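Local atomic coordinates of enolase (alpha proteobacterium BAL199, PDB entry 3UGV), a protein that belongs to the mandelate racemase / muconate lactonizing enzyme group of the enolase superfamily and probably uses its bound magnesium ion to act on a carboxylate substrate. Residues V204-A209 against R240-L245; A233-R238 against A263-D268; L247-E252 against C294-P299; E277-P282 against H286-A291. All coordinates share one frame; numbering follows the deposited sequence.

The four contacts lie in the barrel domain. Contacts 1 and 2 are on its outer helical layer and share helix 232-242; their centres are about 14 Å apart. Contact 3 lies inside the barrel, about 16 Å from contact 1 between centres, and Ile242 CD1 packs against Leu247 CD1 at 3.8 Å. Between contacts 2 and 3, Arg266 NE forms a salt bridge with Asp295 OD2 at 3.1 Å. Contacts 3 and 4, with centres about 13 Å apart, meet at the magnesium site. There Glu251 OE2 and Glu277 OE1 approach to 2.8 Å, both bound to one metal ion with Asp225. Contact 4 stays clear of contact 1, about 15 Å away between nearest atoms.

Contact 1: residues V204-A209 against R240-L245; sequences VDIETA and RQIDDL
Gln241 is the first residue of 240-245 to meet helix 202-216. Its chain is extended beyond CG. The amide oxygen OE1 lies 3.6 Å from Ile206 CD1, and the two side chains cross at about a right angle. This is a van der Waals contact at the exposed margin.

Ile242 follows, on the buried side. Its branch methyl CG2 touches Ile206 CG1 at 3.8 Å. CG2 is anti to the carbonyl carbon, while CG1 sits between the backbone N and the carbonyl carbon (chi1 55°). The longer branch is thus left to point inward, toward Leu247 and Ile250. Ile206 therefore meets both residues, Gln241 with its terminal methyl and Ile242 with its CG1.

A type I turn runs from Ile242 to Leu245 and ends this part of the chain. Within it, Asp243 bonds to Thr271 and to the backbone N of Lys270. Asp244 looks outward instead, and its OD1 pairs with Arg240 NH2 of a neighbouring subunit. Leu245 then turns back to helix 202-216, where its CD1 rests 3.9 Å from Ala209 CB. The contact is packing between consecutive outer helices of a beta/alpha barrel, as in the enolase superfamily.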
loop_
_atom_site.group_PDB
_atom_site.type_symbol
_atom_site.label_atom_id
_atom_site.label_comp_id
_atom_site.label_asym_id
_atom_site.label_seq_id
_atom_site.Cartn_x
_atom_site.Cartn_y
_atom_site.Cartn_z
ATOM N N VAL F 204 1.484 26.221 -30.777
ATOM C CA VAL F 204 0.876 27.541 -30.750
ATOM C C VAL F 204 0.433 27.921 -29.332
ATOM O O VAL F 204 0.423 29.096 -28.973
ATOM C CB VAL F 204 -0.269 27.662 -31.775
ATOM C CG1 VAL F 204 -0.803 29.074 -31.807
ATOM C CG2 VAL F 204 0.227 27.273 -33.161
ATOM N N ASP F 205 0.081 26.931 -28.520
ATOM C CA ASP F 205 -0.218 27.186 -27.105
ATOM C C ASP F 205 1.007 27.792 -26.429
ATOM O O ASP F 205 0.919 28.772 -25.696
ATOM C CB ASP F 205 -0.572 25.882 -26.375
ATOM C CG ASP F 205 -2.021 25.482 -26.538
ATOM O OD1 ASP F 205 -2.875 26.359 -26.770
ATOM O OD2 ASP F 205 -2.308 24.274 -26.412
ATOM N N ILE F 206 2.154 27.181 -26.678
ATOM C CA ILE F 206 3.400 27.588 -26.055
ATOM C C ILE F 206 3.791 28.968 -26.577
ATOM O O ILE F 206 4.242 29.835 -25.834
ATOM C CB ILE F 206 4.500 26.553 -26.372
ATOM C CG1 ILE F 206 4.257 25.279 -25.552
ATOM C CG2 ILE F 206 5.893 27.132 -26.126
ATOM C CD1 ILE F 206 5.129 24.130 -25.952
ATOM N N GLU F 207 3.604 29.151 -27.874
ATOM C CA GLU F 207 3.841 30.423 -28.532
ATOM C C GLU F 207 3.026 31.512 -27.843
ATOM O O GLU F 207 3.525 32.611 -27.585
ATOM C CB GLU F 207 3.425 30.294 -29.991
ATOM C CG GLU F 207 3.942 31.351 -30.918
ATOM C CD GLU F 207 3.394 31.159 -32.326
ATOM O OE1 GLU F 207 3.418 30.006 -32.825
ATOM O OE2 GLU F 207 2.919 32.155 -32.918
ATOM N N THR F 208 1.769 31.194 -27.535
ATOM C CA THR F 208 0.902 32.121 -26.817
ATOM C C THR F 208 1.429 32.491 -25.422
ATOM O O THR F 208 1.463 33.666 -25.061
ATOM C CB THR F 208 -0.514 31.570 -26.719
ATOM O OG1 THR F 208 -1.033 31.387 -28.037
ATOM C CG2 THR F 208 -1.408 32.540 -25.975
ATOM N N ALA F 209 1.833 31.488 -24.643
ATOM C CA ALA F 209 2.439 31.722 -23.340
ATOM C C ALA F 209 3.631 32.685 -23.452
ATOM O O ALA F 209 3.734 33.664 -22.694
ATOM C CB ALA F 209 2.877 30.384 -22.706
ATOM N N ARG F 240 3.674 17.553 -20.482
ATOM C CA ARG F 240 5.111 17.407 -20.396
ATOM C C ARG F 240 5.808 18.566 -21.145
ATOM O O ARG F 240 6.822 19.101 -20.690
ATOM C CB ARG F 240 5.534 16.053 -20.946
ATOM C CG ARG F 240 7.039 15.866 -20.990
ATOM C CD ARG F 240 7.396 14.579 -21.715
ATOM N NE ARG F 240 8.829 14.336 -21.710
ATOM C CZ ARG F 240 9.407 13.259 -22.227
ATOM N NH1 ARG F 240 8.683 12.297 -22.789
ATOM N NH2 ARG F 240 10.717 13.142 -22.166
ATOM N N GLN F 241 5.236 18.970 -22.274
ATOM C CA GLN F 241 5.850 19.996 -23.107
ATOM C C GLN F 241 5.907 21.320 -22.386
ATOM O O GLN F 241 6.788 22.123 -22.658
ATOM C CB GLN F 241 5.066 20.215 -24.393
ATOM C CG GLN F 241 5.245 19.191 -25.465
ATOM C CD GLN F 241 4.459 19.582 -26.699
ATOM O OE1 GLN F 241 4.450 20.752 -27.087
ATOM N NE2 GLN F 241 3.765 18.617 -27.299
ATOM N N ILE F 242 4.957 21.560 -21.485
ATOM C CA ILE F 242 4.905 22.844 -20.787
ATOM C C ILE F 242 5.387 22.808 -19.349
ATOM O O ILE F 242 5.352 23.841 -18.652
ATOM C CB ILE F 242 3.494 23.459 -20.785
ATOM C CG1 ILE F 242 2.477 22.477 -20.207
ATOM C CG2 ILE F 242 3.086 23.899 -22.182
ATOM C CD1 ILE F 242 1.070 23.054 -20.170
ATOM N N ASP F 243 5.845 21.640 -18.903
ATOM C CA ASP F 243 6.204 21.477 -17.495
ATOM C C ASP F 243 7.406 22.330 -17.095
ATOM O O ASP F 243 7.613 22.594 -15.920
ATOM C CB ASP F 243 6.459 20.012 -17.157
ATOM C CG ASP F 243 6.345 19.736 -15.667
ATOM O OD1 ASP F 243 5.554 20.424 -15.004
ATOM O OD2 ASP F 243 7.033 18.832 -15.159
ATOM N N ASP F 244 8.188 22.783 -18.071
ATOM C CA ASP F 244 9.341 23.634 -17.751
ATOM C C ASP F 244 9.182 25.110 -18.113
ATOM O O ASP F 244 10.137 25.876 -18.014
ATOM C CB ASP F 244 10.615 23.071 -18.378
ATOM C CG ASP F 244 10.973 21.708 -17.825
ATOM O OD1 ASP F 244 10.548 21.404 -16.689
ATOM O OD2 ASP F 244 11.672 20.938 -18.520
ATOM N N LEU F 245 7.980 25.507 -18.525
ATOM C CA LEU F 245 7.702 26.905 -18.838
ATOM C C LEU F 245 7.718 27.823 -17.622
ATOM O O LEU F 245 7.828 29.035 -17.767
ATOM C CB LEU F 245 6.337 27.046 -19.498
ATOM C CG LEU F 245 6.142 26.651 -20.957
ATOM C CD1 LEU F 245 4.819 27.230 -21.423
ATOM C CD2 LEU F 245 7.291 27.166 -21.818
#

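Contact 2: residues A233-R238 against A263-D268; sequences AEAMHR and AQLRHD. With NI (nickel (II) ion), chain Y; MG (magnesium ion), chain X.
Leu265 has CG anti to its carbonyl carbon (chi1 -70°), which carries its two methyls over to helix 232-242. CD1 lies 4.2 Å from Ala235 CB, and CD2 lies 4.3 Å from Met236 CG. Met236 bends at its last torsion (chi3 60°), and its CE comes within 4.3 Å of Asp268 OD2. The packing is loose and almost wholly apolar. The helix segments run nearly parallel, 11° apart, with axes 10.8 Å from each other.

His267 and Arg266 lie away from helix 232-242, and Asp268 links the packing face to His267. His267 ND1 donates to Asp268 OD1 at 3.0 Å. The oxygen lies in the ring plane and is met on its anti side, somewhat out of the carboxylate plane. This bond and the nickel at NE2 together would hold the imidazole's rotation. The nickel is shared with His267 of three neighbouring subunits. A magnesium ion is held by Arg266 O at 2.1 Å, by Leu269 O and by four waters. One water also donates to His267 O.

Here adjacent outer helices of the beta/alpha barrel pack side by side, and helix 259-268 carries one quarter of a four-histidine nickel site where four subunits meet.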
loop_
_atom_site.group_PDB
_atom_site.type_symbol
_atom_site.label_atom_id
_atom_site.label_comp_id
_atom_site.label_asym_id
_atom_site.label_seq_id
_atom_site.Cartn_x
_atom_site.Cartn_y
_atom_site.Cartn_z
ATOM N N ALA F 233 -3.512 10.336 -23.409
ATOM C CA ALA F 233 -2.340 10.348 -24.281
ATOM C C ALA F 233 -1.946 11.783 -24.615
ATOM O O ALA F 233 -0.799 12.199 -24.395
ATOM C CB ALA F 233 -2.594 9.562 -25.536
ATOM N N GLU F 234 -2.901 12.549 -25.121
ATOM C CA GLU F 234 -2.637 13.947 -25.425
ATOM C C GLU F 234 -2.166 14.686 -24.183
ATOM O O GLU F 234 -1.320 15.572 -24.270
ATOM C CB GLU F 234 -3.880 14.622 -26.007
ATOM C CG GLU F 234 -4.295 14.081 -27.370
ATOM C CD GLU F 234 -5.727 14.481 -27.758
ATOM O OE1 GLU F 234 -6.553 14.789 -26.853
ATOM O OE2 GLU F 234 -6.025 14.477 -28.978
ATOM N N ALA F 235 -2.702 14.331 -23.019
ATOM C CA ALA F 235 -2.337 15.085 -21.826
ATOM C C ALA F 235 -0.906 14.799 -21.388
ATOM O O ALA F 235 -0.208 15.683 -20.889
ATOM C CB ALA F 235 -3.307 14.828 -20.686
ATOM N N MET F 236 -0.469 13.563 -21.562
ATOM C CA MET F 236 0.879 13.206 -21.151
ATOM C C MET F 236 1.852 13.994 -22.019
ATOM O O MET F 236 2.765 14.630 -21.513
ATOM C CB MET F 236 1.112 11.694 -21.266
ATOM C CG MET F 236 0.316 10.876 -20.250
ATOM S SD MET F 236 0.641 9.110 -20.388
ATOM C CE MET F 236 2.423 9.121 -20.071
ATOM N N HIS F 237 1.617 13.977 -23.328
ATOM C CA HIS F 237 2.450 14.697 -24.267
ATOM C C HIS F 237 2.430 16.208 -24.039
ATOM O O HIS F 237 3.481 16.859 -24.003
ATOM C CB HIS F 237 2.028 14.383 -25.707
ATOM C CG HIS F 237 2.324 12.977 -26.121
ATOM N ND1 HIS F 237 3.599 12.452 -26.105
ATOM C CD2 HIS F 237 1.514 11.985 -26.559
ATOM C CE1 HIS F 237 3.562 11.198 -26.515
ATOM N NE2 HIS F 237 2.309 10.890 -26.794
ATOM N N ARG F 238 1.240 16.772 -23.880
ATOM C CA ARG F 238 1.145 18.225 -23.861
ATOM C C ARG F 238 1.544 18.846 -22.534
ATOM O O ARG F 238 2.197 19.897 -22.522
ATOM C CB ARG F 238 -0.230 18.699 -24.284
ATOM C CG ARG F 238 -0.568 18.428 -25.744
ATOM C CD ARG F 238 -2.022 18.805 -25.913
ATOM N NE ARG F 238 -2.471 18.808 -27.292
ATOM C CZ ARG F 238 -2.931 19.883 -27.917
ATOM N NH1 ARG F 238 -2.983 21.058 -27.290
ATOM N NH2 ARG F 238 -3.317 19.783 -29.179
ATOM N N ALA F 263 -3.740 11.192 -10.953
ATOM C CA ALA F 263 -2.621 10.745 -10.130
ATOM C C ALA F 263 -1.351 10.515 -10.957
ATOM O O ALA F 263 -0.268 10.838 -10.495
ATOM C CB ALA F 263 -2.980 9.479 -9.310
ATOM N N GLN F 264 -1.478 9.968 -12.168
ATOM C CA GLN F 264 -0.311 9.744 -13.035
ATOM C C GLN F 264 0.336 11.057 -13.476
ATOM O O GLN F 264 1.563 11.208 -13.446
ATOM C CB GLN F 264 -0.682 8.936 -14.284
ATOM C CG GLN F 264 -1.066 7.505 -14.020
ATOM C CD GLN F 264 0.076 6.695 -13.439
ATOM O OE1 GLN F 264 1.153 6.614 -14.031
ATOM N NE2 GLN F 264 -0.150 6.092 -12.270
ATOM N N LEU F 265 -0.506 11.994 -13.896
ATOM C CA LEU F 265 -0.063 13.315 -14.345
ATOM C C LEU F 265 0.602 14.093 -13.215
ATOM O O LEU F 265 1.610 14.770 -13.415
ATOM C CB LEU F 265 -1.268 14.107 -14.853
ATOM C CG LEU F 265 -1.857 13.588 -16.155
ATOM C CD1 LEU F 265 -3.125 14.332 -16.510
ATOM C CD2 LEU F 265 -0.794 13.733 -17.251
ATOM N N ARG F 266 0.027 14.000 -12.025
ATOM C CA ARG F 266 0.538 14.750 -10.880
ATOM C C ARG F 266 1.936 14.237 -10.546
ATOM O O ARG F 266 2.841 15.005 -10.223
ATOM C CB ARG F 266 -0.394 14.572 -9.688
ATOM C CG ARG F 266 -0.021 15.383 -8.449
ATOM C CD ARG F 266 -0.258 14.531 -7.225
ATOM N NE ARG F 266 -0.121 15.276 -5.995
ATOM C CZ ARG F 266 -0.175 14.714 -4.797
ATOM N NH1 ARG F 266 -0.337 13.403 -4.700
ATOM N NH2 ARG F 266 -0.057 15.462 -3.708
ATOM N N HIS F 267 2.116 12.930 -10.672
ATOM C CA HIS F 267 3.405 12.327 -10.409
ATOM C C HIS F 267 4.445 12.766 -11.422
ATOM O O HIS F 267 5.545 13.168 -11.041
ATOM C CB HIS F 267 3.318 10.802 -10.396
ATOM C CG HIS F 267 4.657 10.137 -10.354
ATOM N ND1 HIS F 267 5.359 9.805 -11.496
ATOM C CD2 HIS F 267 5.438 9.770 -9.309
ATOM C CE1 HIS F 267 6.509 9.248 -11.155
ATOM N NE2 HIS F 267 6.581 9.213 -9.833
ATOM N N ASP F 268 4.096 12.691 -12.707
ATOM C CA ASP F 268 5.033 13.036 -13.774
ATOM C C ASP F 268 5.368 14.533 -13.850
ATOM O O ASP F 268 6.460 14.907 -14.259
ATOM C CB ASP F 268 4.517 12.572 -15.142
ATOM C CG ASP F 268 4.630 11.066 -15.337
ATOM O OD1 ASP F 268 5.256 10.387 -14.483
ATOM O OD2 ASP F 268 4.100 10.562 -16.353
HETATM NI NI NI Y . 8.752 8.913 -8.649
HETATM MG MG MG X . 3.903 16.692 -9.534
HETATM O O HOH W 1 5.344 15.364 -8.892
HETATM O O HOH W 2 2.994 16.362 -7.720
HETATM O O HOH W 3 2.385 18.055 -9.876
HETATM O O HOH W 4 5.154 18.085 -8.626
#

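Contact 3: residues L247-E252 against C294-P299; sequences LEWIEE and CDLVMP. With MG (magnesium ion), chain B.
Trp249 and Leu296 cross obliquely inside the beta/alpha barrel, bridging strands 249-251 and 296-297 across the intervening strand 273-275. Leu296 CD1 touches Trp249 CE3 at 3.7 Å and also approaches its CB. The indole CG sits between the backbone N and the carbonyl carbon (chi1 71°), which turns the ring inward. Met298 meets the same ring in an oblique Met-aromatic contact, its SD 5.4 Å from the centroid of the six-membered ring. Glu251 and Met298 cross at about a right angle, and SD lies 3.4 Å from Glu251 OE1.

Trp249 NE1 donates to the anti lone pair of Glu251 OE1 at 3.1 Å, the oxygen standing a little out of the indole plane. Lys194 forms a salt bridge with that same oxygen. An alanine at Trp249 would remove the indole donor, and this would probably leave Glu251 less firmly oriented and open a gap beside Leu296 and Met298. Asp225 and Glu277 complete the protein ligands of the magnesium ion, which Glu251 OE2 binds at 1.9 Å.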
loop_
_atom_site.group_PDB
_atom_site.type_symbol
_atom_site.label_atom_id
_atom_site.label_comp_id
_atom_site.label_asym_id
_atom_site.label_seq_id
_atom_site.Cartn_x
_atom_site.Cartn_y
_atom_site.Cartn_z
ATOM N N LEU F 247 5.007 27.808 -15.368
ATOM C CA LEU F 247 3.602 28.151 -15.100
ATOM C C LEU F 247 3.285 28.073 -13.613
ATOM O O LEU F 247 3.930 27.320 -12.873
ATOM C CB LEU F 247 2.669 27.197 -15.846
ATOM C CG LEU F 247 2.887 27.124 -17.351
ATOM C CD1 LEU F 247 2.088 25.980 -17.931
ATOM C CD2 LEU F 247 2.517 28.473 -17.998
ATOM N N GLU F 248 2.297 28.850 -13.177
ATOM C CA GLU F 248 1.866 28.833 -11.782
ATOM C C GLU F 248 1.147 27.509 -11.488
ATOM O O GLU F 248 1.369 26.882 -10.460
ATOM C CB GLU F 248 0.931 29.998 -11.497
ATOM C CG GLU F 248 0.273 29.953 -10.113
ATOM C CD GLU F 248 1.156 30.495 -9.000
ATOM O OE1 GLU F 248 2.260 31.011 -9.299
ATOM O OE2 GLU F 248 0.732 30.424 -7.821
ATOM N N TRP F 249 0.296 27.076 -12.408
ATOM C CA TRP F 249 -0.258 25.731 -12.335
ATOM C C TRP F 249 -0.857 25.310 -13.653
ATOM O O TRP F 249 -1.069 26.145 -14.531
ATOM C CB TRP F 249 -1.311 25.615 -11.230
ATOM C CG TRP F 249 -2.636 26.316 -11.476
ATOM C CD1 TRP F 249 -3.520 26.098 -12.506
ATOM C CD2 TRP F 249 -3.259 27.284 -10.620
ATOM N NE1 TRP F 249 -4.632 26.901 -12.357
ATOM C CE2 TRP F 249 -4.501 27.624 -11.199
ATOM C CE3 TRP F 249 -2.887 27.897 -9.420
ATOM C CZ2 TRP F 249 -5.357 28.557 -10.624
ATOM C CZ3 TRP F 249 -3.740 28.825 -8.855
ATOM C CH2 TRP F 249 -4.957 29.148 -9.458
ATOM N N ILE F 250 -1.126 24.012 -13.774
ATOM C CA ILE F 250 -1.836 23.446 -14.915
ATOM C C ILE F 250 -3.178 22.865 -14.445
ATOM O O ILE F 250 -3.232 22.041 -13.516
ATOM C CB ILE F 250 -1.004 22.343 -15.574
ATOM C CG1 ILE F 250 0.308 22.920 -16.108
ATOM C CG2 ILE F 250 -1.782 21.652 -16.684
ATOM C CD1 ILE F 250 1.322 21.840 -16.421
ATOM N N GLU F 251 -4.258 23.280 -15.100
ATOM C CA GLU F 251 -5.598 23.000 -14.599
ATOM C C GLU F 251 -6.366 22.052 -15.506
ATOM O O GLU F 251 -6.398 22.254 -16.720
ATOM C CB GLU F 251 -6.359 24.317 -14.445
ATOM C CG GLU F 251 -7.667 24.239 -13.704
ATOM C CD GLU F 251 -8.312 25.615 -13.555
ATOM O OE1 GLU F 251 -7.588 26.602 -13.250
ATOM O OE2 GLU F 251 -9.538 25.710 -13.759
ATOM N N GLU F 252 -6.950 21.018 -14.889
ATOM C CA GLU F 252 -7.866 20.041 -15.521
ATOM C C GLU F 252 -7.540 19.644 -16.956
ATOM O O GLU F 252 -8.290 19.967 -17.891
ATOM C CB GLU F 252 -9.321 20.525 -15.442
ATOM C CG GLU F 252 -9.913 20.468 -14.043
ATOM C CD GLU F 252 -11.412 20.746 -14.008
ATOM O OE1 GLU F 252 -11.888 21.609 -14.788
ATOM O OE2 GLU F 252 -12.112 20.100 -13.188
ATOM N N CYS F 294 -4.209 15.538 -7.118
ATOM C CA CYS F 294 -3.869 16.923 -7.403
ATOM C C CYS F 294 -2.928 17.502 -6.358
ATOM O O CYS F 294 -2.849 16.987 -5.244
ATOM C CB CYS F 294 -5.142 17.754 -7.418
ATOM S SG CYS F 294 -6.102 17.544 -5.906
ATOM N N ASP F 295 -2.252 18.591 -6.722
ATOM C CA ASP F 295 -1.453 19.374 -5.785
ATOM C C ASP F 295 -2.248 20.558 -5.207
ATOM O O ASP F 295 -1.967 21.040 -4.110
ATOM C CB ASP F 295 -0.210 19.912 -6.498
ATOM C CG ASP F 295 0.550 18.835 -7.235
ATOM O OD1 ASP F 295 0.478 18.811 -8.483
ATOM O OD2 ASP F 295 1.211 18.002 -6.568
ATOM N N LEU F 296 -3.221 21.045 -5.966
ATOM C CA LEU F 296 -3.992 22.220 -5.555
ATOM C C LEU F 296 -5.473 21.952 -5.844
ATOM O O LEU F 296 -5.792 21.177 -6.741
ATOM C CB LEU F 296 -3.523 23.464 -6.325
ATOM C CG LEU F 296 -2.034 23.809 -6.476
ATOM C CD1 LEU F 296 -1.869 24.945 -7.476
ATOM C CD2 LEU F 296 -1.377 24.188 -5.157
ATOM N N VAL F 297 -6.382 22.566 -5.095
ATOM C CA VAL F 297 -7.817 22.423 -5.389
ATOM C C VAL F 297 -8.503 23.791 -5.551
ATOM O O VAL F 297 -8.075 24.772 -4.962
ATOM C CB VAL F 297 -8.535 21.607 -4.272
ATOM C CG1 VAL F 297 -7.887 20.243 -4.109
ATOM C CG2 VAL F 297 -8.476 22.347 -2.946
ATOM N N MET F 298 -9.575 23.858 -6.332
ATOM C CA MET F 298 -10.363 25.091 -6.421
ATOM C C MET F 298 -11.854 24.800 -6.579
ATOM O O MET F 298 -12.363 24.745 -7.698
ATOM C CB MET F 298 -9.878 25.995 -7.577
ATOM C CG MET F 298 -9.710 25.249 -8.905
ATOM S SD MET F 298 -9.157 26.308 -10.280
ATOM C CE MET F 298 -10.703 27.057 -10.764
ATOM N N PRO F 299 -12.570 24.627 -5.456
ATOM C CA PRO F 299 -14.003 24.308 -5.540
ATOM C C PRO F 299 -14.844 25.451 -6.114
ATOM O O PRO F 299 -14.542 26.630 -5.923
ATOM C CB PRO F 299 -14.391 24.047 -4.082
ATOM C CG PRO F 299 -13.115 23.709 -3.418
ATOM C CD PRO F 299 -12.084 24.571 -4.074
HETATM MG MG MG B . -11.073 25.989 -14.892
HETATM O O HOH W 5 -11.813 27.914 -14.494
HETATM O O HOH W 6 -12.638 26.012 -16.271
HETATM O O HOH W 7 -10.778 24.001 -15.552
#

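Contact 4: residues E277-P282 against H286-A291; sequences ENFYGP and HQALQA. With MG (magnesium ion), chain B.
Pro282 O accepts a hydrogen bond from His286 N at 2.9 Å, with an N-H...acceptor angle of 160°, in the first turn of helix 282-290. Gly281 is the N-cap. Its phi is positive (98°), and a beta carbon there would collide with the carbonyl oxygen of Tyr280, so the position calls for glycine.

Phe279 reaches across from the loop to the helix. Its ring CZ lies 3.7 Å from Ala288 CB, and CE1 is nearly as close. The methyl group meets the ring obliquely. Ile304 also packs on this phenylalanine.

Residues 277-282 follow strand 273-275 of the beta/alpha barrel, where such loops carry active-site residues in the enolase superfamily. Glu277, at the start, binds the magnesium ion through OE1 at 2.2 Å. A metal-bound water lies 2.8 Å from Glu277 OE2 and probably donates to it. Asn278 ND2 bonds to Glu252 OE2. With CG anti to the backbone N, the His286 ring swings off from the loop, and NE2 hydrogen-bonds Asp260 of a neighbouring subunit.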
loop_
_atom_site.group_PDB
_atom_site.type_symbol
_atom_site.label_atom_id
_atom_site.label_comp_id
_atom_site.label_asym_id
_atom_site.label_seq_id
_atom_site.Cartn_x
_atom_site.Cartn_y
_atom_site.Cartn_z
ATOM N N GLU F 277 -12.833 22.386 -9.542
ATOM C CA GLU F 277 -14.038 23.138 -9.859
ATOM C C GLU F 277 -15.229 22.213 -10.087
ATOM O O GLU F 277 -16.354 22.665 -10.095
ATOM C CB GLU F 277 -13.845 24.058 -11.056
ATOM C CG GLU F 277 -13.748 23.356 -12.392
ATOM C CD GLU F 277 -13.312 24.324 -13.474
ATOM O OE1 GLU F 277 -12.158 24.809 -13.390
ATOM O OE2 GLU F 277 -14.120 24.626 -14.382
ATOM N N ASN F 278 -14.973 20.923 -10.264
ATOM C CA ASN F 278 -16.043 19.943 -10.489
ATOM C C ASN F 278 -16.280 18.974 -9.330
ATOM O O ASN F 278 -16.987 17.979 -9.497
ATOM C CB ASN F 278 -15.778 19.146 -11.757
ATOM C CG ASN F 278 -16.150 19.914 -13.017
ATOM O OD1 ASN F 278 -17.331 20.060 -13.351
ATOM N ND2 ASN F 278 -15.140 20.404 -13.724
ATOM N N PHE F 279 -15.670 19.254 -8.177
ATOM C CA PHE F 279 -15.936 18.505 -6.951
ATOM C C PHE F 279 -17.377 18.739 -6.491
ATOM O O PHE F 279 -17.750 19.863 -6.149
ATOM C CB PHE F 279 -15.032 18.991 -5.816
ATOM C CG PHE F 279 -13.600 18.565 -5.934
ATOM C CD1 PHE F 279 -13.225 17.542 -6.788
ATOM C CD2 PHE F 279 -12.626 19.187 -5.164
ATOM C CE1 PHE F 279 -11.919 17.151 -6.874
ATOM C CE2 PHE F 279 -11.312 18.809 -5.258
ATOM C CZ PHE F 279 -10.956 17.779 -6.107
ATOM N N TYR F 280 -18.182 17.689 -6.456
ATOM C CA TYR F 280 -19.524 17.810 -5.885
ATOM C C TYR F 280 -19.525 17.425 -4.404
ATOM O O TYR F 280 -19.812 16.284 -4.051
ATOM C CB TYR F 280 -20.531 16.981 -6.689
ATOM C CG TYR F 280 -20.893 17.642 -7.997
ATOM C CD1 TYR F 280 -21.902 18.599 -8.050
ATOM C CD2 TYR F 280 -20.202 17.335 -9.176
ATOM C CE1 TYR F 280 -22.227 19.228 -9.237
ATOM C CE2 TYR F 280 -20.509 17.967 -10.367
ATOM C CZ TYR F 280 -21.529 18.913 -10.393
ATOM O OH TYR F 280 -21.853 19.552 -11.569
ATOM N N GLY F 281 -19.173 18.379 -3.545
ATOM C CA GLY F 281 -19.145 18.149 -2.108
ATOM C C GLY F 281 -17.763 17.829 -1.544
ATOM O O GLY F 281 -16.855 17.422 -2.271
ATOM N N PRO F 282 -17.594 18.014 -0.229
ATOM C CA PRO F 282 -16.295 17.821 0.428
ATOM C C PRO F 282 -15.845 16.367 0.455
ATOM O O PRO F 282 -14.645 16.081 0.458
ATOM C CB PRO F 282 -16.541 18.317 1.872
ATOM C CG PRO F 282 -17.816 19.135 1.812
ATOM C CD PRO F 282 -18.624 18.566 0.677
ATOM N N HIS F 286 -12.160 14.910 -0.602
ATOM C CA HIS F 286 -11.438 13.993 0.273
ATOM C C HIS F 286 -11.002 12.737 -0.511
ATOM O O HIS F 286 -9.878 12.247 -0.355
ATOM C CB HIS F 286 -12.327 13.679 1.499
ATOM C CG HIS F 286 -12.098 12.330 2.107
ATOM N ND1 HIS F 286 -11.004 12.041 2.896
ATOM C CD2 HIS F 286 -12.845 11.199 2.068
ATOM C CE1 HIS F 286 -11.081 10.787 3.306
ATOM N NE2 HIS F 286 -12.187 10.252 2.815
ATOM N N GLN F 287 -11.877 12.245 -1.386
ATOM C CA GLN F 287 -11.559 11.078 -2.209
ATOM C C GLN F 287 -10.472 11.375 -3.241
ATOM O O GLN F 287 -9.589 10.555 -3.473
ATOM C CB GLN F 287 -12.819 10.561 -2.895
ATOM C CG GLN F 287 -13.870 10.025 -1.906
ATOM C CD GLN F 287 -15.149 9.603 -2.607
ATOM O OE1 GLN F 287 -15.377 9.955 -3.779
ATOM N NE2 GLN F 287 -15.985 8.831 -1.907
ATOM N N ALA F 288 -10.535 12.565 -3.837
ATOM C CA ALA F 288 -9.519 13.008 -4.768
ATOM C C ALA F 288 -8.149 13.077 -4.109
ATOM O O ALA F 288 -7.148 12.713 -4.728
ATOM C CB ALA F 288 -9.885 14.354 -5.348
ATOM N N LEU F 289 -8.109 13.552 -2.865
ATOM C CA LEU F 289 -6.842 13.692 -2.131
ATOM C C LEU F 289 -6.281 12.319 -1.746
ATOM O O LEU F 289 -5.089 12.059 -1.913
ATOM C CB LEU F 289 -7.002 14.601 -0.896
ATOM C CG LEU F 289 -7.482 16.028 -1.209
ATOM C CD1 LEU F 289 -7.604 16.899 0.033
ATOM C CD2 LEU F 289 -6.566 16.693 -2.214
ATOM N N GLN F 290 -7.141 11.428 -1.264
ATOM C CA GLN F 290 -6.714 10.055 -1.001
ATOM C C GLN F 290 -6.152 9.404 -2.248
ATOM O O GLN F 290 -5.241 8.585 -2.161
ATOM C CB GLN F 290 -7.866 9.200 -0.500
ATOM C CG GLN F 290 -8.342 9.535 0.894
ATOM C CD GLN F 290 -9.552 8.697 1.262
ATOM O OE1 GLN F 290 -10.516 8.615 0.492
ATOM N NE2 GLN F 290 -9.500 8.044 2.425
ATOM N N ALA F 291 -6.705 9.757 -3.407
ATOM C CA ALA F 291 -6.240 9.180 -4.667
ATOM C C ALA F 291 -4.930 9.821 -5.121
ATOM O O ALA F 291 -4.334 9.391 -6.094
ATOM C CB ALA F 291 -7.301 9.329 -5.735
HETATM MG MG MG B . -11.073 25.989 -14.892
HETATM O O HOH W 6 -12.638 26.012 -16.271
HETATM O O HOH W 5 -11.813 27.914 -14.494
HETATM O O HOH W 7 -10.778 24.001 -15.552
#